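Local coordinates for putative NADH-depentdent flavin oxidoreductase (Cupriavidus metallidurans, PDB 5OCS), which binds FMN and, as an ene-reductase of the Old Yellow Enzyme family, probably draws reducing equivalents from NADPH, at residues Q119-P133 with A139-A151. Residues are numbered along the deposited sequence; the frame is centred on the assembly and turned at random.
Sequences QIRPDQPRGWQTFAP and AAGEVPPAALDKA
Gln119 clasps the backbone of Val143 within a long excursion from the TIM barrel, between barrel strand 96-102 and helix 150-169; at the far end of the contact, strands 131-132 and 146-147 pair as a small parallel sheet. The Gln119 side chain runs straight out, with CG anti to the backbone N (chi1 -164°). Its CB and CG serve as a stem, CD lies opposite the Val143 peptide groups, and the amide bonds through both of its ends. OE1 takes the N-H of Val143 at 2.8 Å, in the carbonyl plane on a lone pair, and also lies against Glu142 CB; NE2 gives a nearly straight bond to Val143 O at 3.0 Å. Gripped twice, the amide has its rotation fixed as it crosses Val143. The valine branches divide their neighbours: CG1 packs against Pro122 CD, while CG2 sits over one face of the Arg121 guanidinium, 3.2 Å from NH1. Asp123 lies at that group's edge, bridging NE and NH2. Two waters link Val143 O to Thr130 OG1, one of them weakly at the carbonyl.

In the sheet, Ala146 N donates to Thr130 O, Ala146 O receives Ala132 N, and Ala132 O accepts Leu148 N at 2.8 Å. Phe131 and Ala146 share one face, where ring atom CD1 touches the alanine methyl obliquely. Beyond them Arg196 NH1 bonds Pro133 O and Leu148 O, tying the two segments together. On the other face Ala132 CB presses on Pro145 CG at 3.5 Å, tighter than usual van der Waals contact.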
loop_
_atom_site.group_PDB
_atom_site.type_symbol
_atom_site.label_atom_id
_atom_site.label_comp_id
_atom_site.label_asym_id
_atom_site.label_seq_id
_atom_site.Cartn_x
_atom_site.Cartn_y
_atom_site.Cartn_z
ATOM N N GLN D 119 18.989 10.757 22.592
ATOM C CA GLN D 119 19.083 12.181 22.454
ATOM C C GLN D 119 20.272 12.567 21.597
ATOM O O GLN D 119 21.362 12.003 21.751
ATOM C CB GLN D 119 19.227 12.861 23.817
ATOM C CG GLN D 119 18.940 14.347 23.790
ATOM C CD GLN D 119 19.230 15.047 25.114
ATOM O OE1 GLN D 119 20.358 14.969 25.659
ATOM N NE2 GLN D 119 18.238 15.758 25.624
ATOM N N ILE D 120 20.051 13.530 20.701
ATOM C CA ILE D 120 21.094 14.212 19.975
ATOM C C ILE D 120 21.328 15.523 20.725
ATOM O O ILE D 120 20.420 16.350 20.870
ATOM C CB ILE D 120 20.713 14.492 18.503
ATOM C CG1 ILE D 120 20.138 13.221 17.834
ATOM C CG2 ILE D 120 21.942 15.000 17.741
ATOM C CD1 ILE D 120 19.560 13.442 16.439
ATOM N N ARG D 121 22.555 15.738 21.198
ATOM C CA ARG D 121 22.834 16.942 21.999
ATOM C C ARG D 121 22.719 18.200 21.130
ATOM O O ARG D 121 22.986 18.135 19.927
ATOM C CB ARG D 121 24.257 16.898 22.610
ATOM C CG ARG D 121 24.562 15.725 23.535
ATOM C CD ARG D 121 26.029 15.787 24.004
ATOM N NE ARG D 121 26.413 17.179 24.267
ATOM C CZ ARG D 121 26.339 17.817 25.445
ATOM N NH1 ARG D 121 25.978 17.197 26.573
ATOM N NH2 ARG D 121 26.695 19.097 25.507
ATOM N N PRO D 122 22.394 19.367 21.729
ATOM C CA PRO D 122 22.339 20.602 20.933
ATOM C C PRO D 122 23.603 20.911 20.109
ATOM O O PRO D 122 23.492 21.469 19.010
ATOM C CB PRO D 122 22.088 21.687 21.981
ATOM C CG PRO D 122 21.458 20.977 23.114
ATOM C CD PRO D 122 22.072 19.616 23.142
ATOM N N ASP D 123 24.765 20.519 20.637
ATOM C CA ASP D 123 26.084 20.758 19.996
ATOM C C ASP D 123 26.585 19.664 19.029
ATOM O O ASP D 123 27.678 19.792 18.469
ATOM C CB ASP D 123 27.157 21.028 21.077
ATOM C CG ASP D 123 27.388 19.836 22.029
ATOM O OD1 ASP D 123 27.104 18.667 21.688
ATOM O OD2 ASP D 123 27.883 20.074 23.148
ATOM N N GLN D 124 25.812 18.590 18.858
ATOM C CA GLN D 124 26.115 17.536 17.887
ATOM C C GLN D 124 25.454 17.845 16.538
ATOM O O GLN D 124 24.537 18.688 16.489
ATOM C CB GLN D 124 25.604 16.189 18.392
ATOM C CG GLN D 124 26.400 15.617 19.541
ATOM C CD GLN D 124 25.847 14.287 20.038
ATOM O OE1 GLN D 124 24.632 14.089 20.134
ATOM N NE2 GLN D 124 26.750 13.366 20.381
ATOM N N PRO D 125 25.901 17.159 15.440
ATOM C CA PRO D 125 25.260 17.349 14.139
ATOM C C PRO D 125 23.798 16.920 14.213
ATOM O O PRO D 125 23.489 15.889 14.828
ATOM C CB PRO D 125 26.058 16.430 13.182
ATOM C CG PRO D 125 27.348 16.175 13.880
ATOM C CD PRO D 125 27.006 16.190 15.347
ATOM N N ARG D 126 22.928 17.749 13.650
ATOM C CA ARG D 126 21.467 17.531 13.626
ATOM C C ARG D 126 20.733 17.834 14.927
ATOM O O ARG D 126 19.525 17.887 14.899
ATOM C CB ARG D 126 21.096 16.105 13.129
ATOM C CG ARG D 126 21.659 15.754 11.737
ATOM C CD ARG D 126 21.460 14.277 11.369
ATOM N NE ARG D 126 22.148 13.480 12.370
ATOM C CZ ARG D 126 21.601 12.608 13.222
ATOM N NH1 ARG D 126 20.318 12.272 13.182
ATOM N NH2 ARG D 126 22.379 12.042 14.127
ATOM N N GLY D 127 21.447 18.068 16.037
ATOM C CA GLY D 127 20.837 18.259 17.348
ATOM C C GLY D 127 20.379 19.683 17.568
ATOM O O GLY D 127 20.769 20.593 16.840
ATOM N N TRP D 128 19.531 19.875 18.570
ATOM C CA TRP D 128 19.068 21.222 18.936
ATOM C C TRP D 128 18.614 21.357 20.353
ATOM O O TRP D 128 18.293 20.372 21.014
ATOM C CB TRP D 128 17.970 21.709 18.000
ATOM C CG TRP D 128 16.649 20.945 18.054
ATOM C CD1 TRP D 128 15.615 21.168 18.894
ATOM C CD2 TRP D 128 16.258 19.845 17.222
ATOM N NE1 TRP D 128 14.586 20.299 18.634
ATOM C CE2 TRP D 128 14.955 19.480 17.603
ATOM C CE3 TRP D 128 16.860 19.170 16.150
ATOM C CZ2 TRP D 128 14.258 18.468 16.954
ATOM C CZ3 TRP D 128 16.167 18.140 15.537
ATOM C CH2 TRP D 128 14.876 17.821 15.922
ATOM N N GLN D 129 18.610 22.599 20.844
ATOM C CA GLN D 129 18.110 22.873 22.193
ATOM C C GLN D 129 16.590 22.623 22.282
ATOM O O GLN D 129 15.827 23.126 21.441
ATOM C CB GLN D 129 18.408 24.310 22.622
ATOM C CG GLN D 129 18.015 24.563 24.091
ATOM C CD GLN D 129 18.845 23.690 25.044
ATOM O OE1 GLN D 129 20.061 23.848 25.112
ATOM N NE2 GLN D 129 18.197 22.722 25.741
ATOM N N THR D 130 16.183 21.852 23.299
ATOM C CA THR D 130 14.777 21.477 23.526
ATOM C C THR D 130 14.159 22.391 24.584
ATOM O O THR D 130 14.876 23.050 25.346
ATOM C CB THR D 130 14.681 19.998 23.943
ATOM O OG1 THR D 130 15.378 19.799 25.194
ATOM C CG2 THR D 130 15.285 19.126 22.859
ATOM N N PHE D 131 12.838 22.425 24.621
ATOM C CA PHE D 131 12.074 23.289 25.487
ATOM C C PHE D 131 11.030 22.476 26.230
ATOM O O PHE D 131 10.510 21.455 25.709
ATOM C CB PHE D 131 11.406 24.402 24.645
ATOM C CG PHE D 131 12.416 25.285 23.969
ATOM C CD1 PHE D 131 13.080 26.270 24.703
ATOM C CD2 PHE D 131 12.831 25.036 22.668
ATOM C CE1 PHE D 131 14.073 27.049 24.109
ATOM C CE2 PHE D 131 13.819 25.807 22.062
ATOM C CZ PHE D 131 14.447 26.821 22.787
ATOM N N ALA D 132 10.695 22.941 27.426
ATOM C CA ALA D 132 9.811 22.215 28.328
ATOM C C ALA D 132 9.235 23.116 29.401
ATOM O O ALA D 132 9.702 24.269 29.586
ATOM C CB ALA D 132 10.588 21.069 28.988
ATOM N N PRO D 133 8.247 22.598 30.150
ATOM C CA PRO D 133 7.777 23.463 31.230
ATOM C C PRO D 133 8.864 23.771 32.264
ATOM O O PRO D 133 8.889 24.871 32.831
ATOM C CB PRO D 133 6.639 22.668 31.852
ATOM C CG PRO D 133 6.797 21.269 31.363
ATOM C CD PRO D 133 7.367 21.427 29.968
ATOM N N ALA D 139 15.368 11.682 31.183
ATOM C CA ALA D 139 16.212 10.651 31.820
ATOM C C ALA D 139 17.474 11.296 32.344
ATOM O O ALA D 139 17.993 12.249 31.763
ATOM C CB ALA D 139 16.577 9.561 30.814
ATOM N N ALA D 140 18.013 10.735 33.420
ATOM C CA ALA D 140 19.264 11.236 33.981
ATOM C C ALA D 140 20.391 11.178 32.968
ATOM O O ALA D 140 20.505 10.202 32.225
ATOM C CB ALA D 140 19.644 10.442 35.225
ATOM N N GLY D 141 21.191 12.239 32.936
ATOM C CA GLY D 141 22.368 12.346 32.100
ATOM C C GLY D 141 22.116 12.927 30.714
ATOM O O GLY D 141 23.070 13.207 29.989
ATOM N N GLU D 142 20.850 13.091 30.339
ATOM C CA GLU D 142 20.500 13.816 29.116
ATOM C C GLU D 142 20.713 15.297 29.307
ATOM O O GLU D 142 20.639 15.822 30.432
ATOM C CB GLU D 142 19.041 13.588 28.760
ATOM C CG GLU D 142 18.758 12.149 28.429
ATOM C CD GLU D 142 17.363 11.915 27.912
ATOM O OE1 GLU D 142 16.402 12.612 28.328
ATOM O OE2 GLU D 142 17.244 10.956 27.148
ATOM N N VAL D 143 20.856 16.001 28.200
ATOM C CA VAL D 143 20.924 17.455 28.246
ATOM C C VAL D 143 19.532 17.999 28.590
ATOM O O VAL D 143 18.579 17.719 27.872
ATOM C CB VAL D 143 21.367 18.040 26.901
ATOM C CG1 VAL D 143 21.264 19.560 26.941
ATOM C CG2 VAL D 143 22.781 17.552 26.575
ATOM N N PRO D 144 19.415 18.771 29.669
ATOM C CA PRO D 144 18.100 19.218 30.038
ATOM C C PRO D 144 17.491 20.201 29.037
ATOM O O PRO D 144 18.213 20.966 28.385
ATOM C CB PRO D 144 18.306 19.907 31.399
ATOM C CG PRO D 144 19.622 19.448 31.903
ATOM C CD PRO D 144 20.439 19.125 30.690
ATOM N N PRO D 145 16.156 20.243 28.994
ATOM C CA PRO D 145 15.512 21.265 28.207
ATOM C C PRO D 145 15.626 22.621 28.892
ATOM O O PRO D 145 15.873 22.692 30.113
ATOM C CB PRO D 145 14.063 20.809 28.187
ATOM C CG PRO D 145 13.878 20.151 29.508
ATOM C CD PRO D 145 15.181 19.466 29.773
ATOM N N ALA D 146 15.464 23.683 28.101
ATOM C CA ALA D 146 15.236 25.037 28.658
ATOM C C ALA D 146 13.806 25.160 29.178
ATOM O O ALA D 146 12.872 24.685 28.535
ATOM C CB ALA D 146 15.491 26.084 27.597
ATOM N N ALA D 147 13.644 25.777 30.345
ATOM C CA ALA D 147 12.338 26.019 30.915
ATOM C C ALA D 147 11.724 27.150 30.132
ATOM O O ALA D 147 12.312 28.198 29.996
ATOM C CB ALA D 147 12.431 26.395 32.380
ATOM N N LEU D 148 10.508 26.943 29.646
ATOM C CA LEU D 148 9.881 27.941 28.805
ATOM C C LEU D 148 9.517 29.213 29.594
ATOM O O LEU D 148 9.018 29.130 30.712
ATOM C CB LEU D 148 8.627 27.385 28.170
ATOM C CG LEU D 148 8.900 26.418 27.020
ATOM C CD1 LEU D 148 7.773 25.410 26.867
ATOM C CD2 LEU D 148 9.133 27.215 25.752
ATOM N N ASP D 149 9.711 30.362 28.959
ATOM C CA ASP D 149 9.194 31.640 29.488
ATOM C C ASP D 149 7.924 32.075 28.743
ATOM O O ASP D 149 7.402 31.348 27.856
ATOM C CB ASP D 149 10.294 32.698 29.477
ATOM C CG ASP D 149 10.839 33.001 28.095
ATOM O OD1 ASP D 149 10.224 32.667 27.053
ATOM O OD2 ASP D 149 11.898 33.620 28.045
ATOM N N LYS D 150 7.391 33.222 29.137
ATOM C CA LYS D 150 6.184 33.754 28.537
ATOM C C LYS D 150 6.325 33.843 27.020
ATOM O O LYS D 150 5.436 33.398 26.296
ATOM C CB LYS D 150 5.785 35.130 29.166
ATOM C CG LYS D 150 4.660 35.061 30.206
ATOM C CD LYS D 150 5.079 34.556 31.597
ATOM C CE LYS D 150 3.876 34.198 32.513
ATOM N NZ LYS D 150 4.043 32.934 33.327
ATOM N N ALA D 151 7.451 34.348 26.537
ATOM C CA ALA D 151 7.650 34.442 25.067
ATOM C C ALA D 151 7.675 33.055 24.407
ATOM O O ALA D 151 7.123 32.859 23.322
ATOM C CB ALA D 151 8.926 35.162 24.769
HETATM O O HOH W 1 15.822 17.467 27.188
HETATM O O HOH W 2 18.110 19.275 24.894
#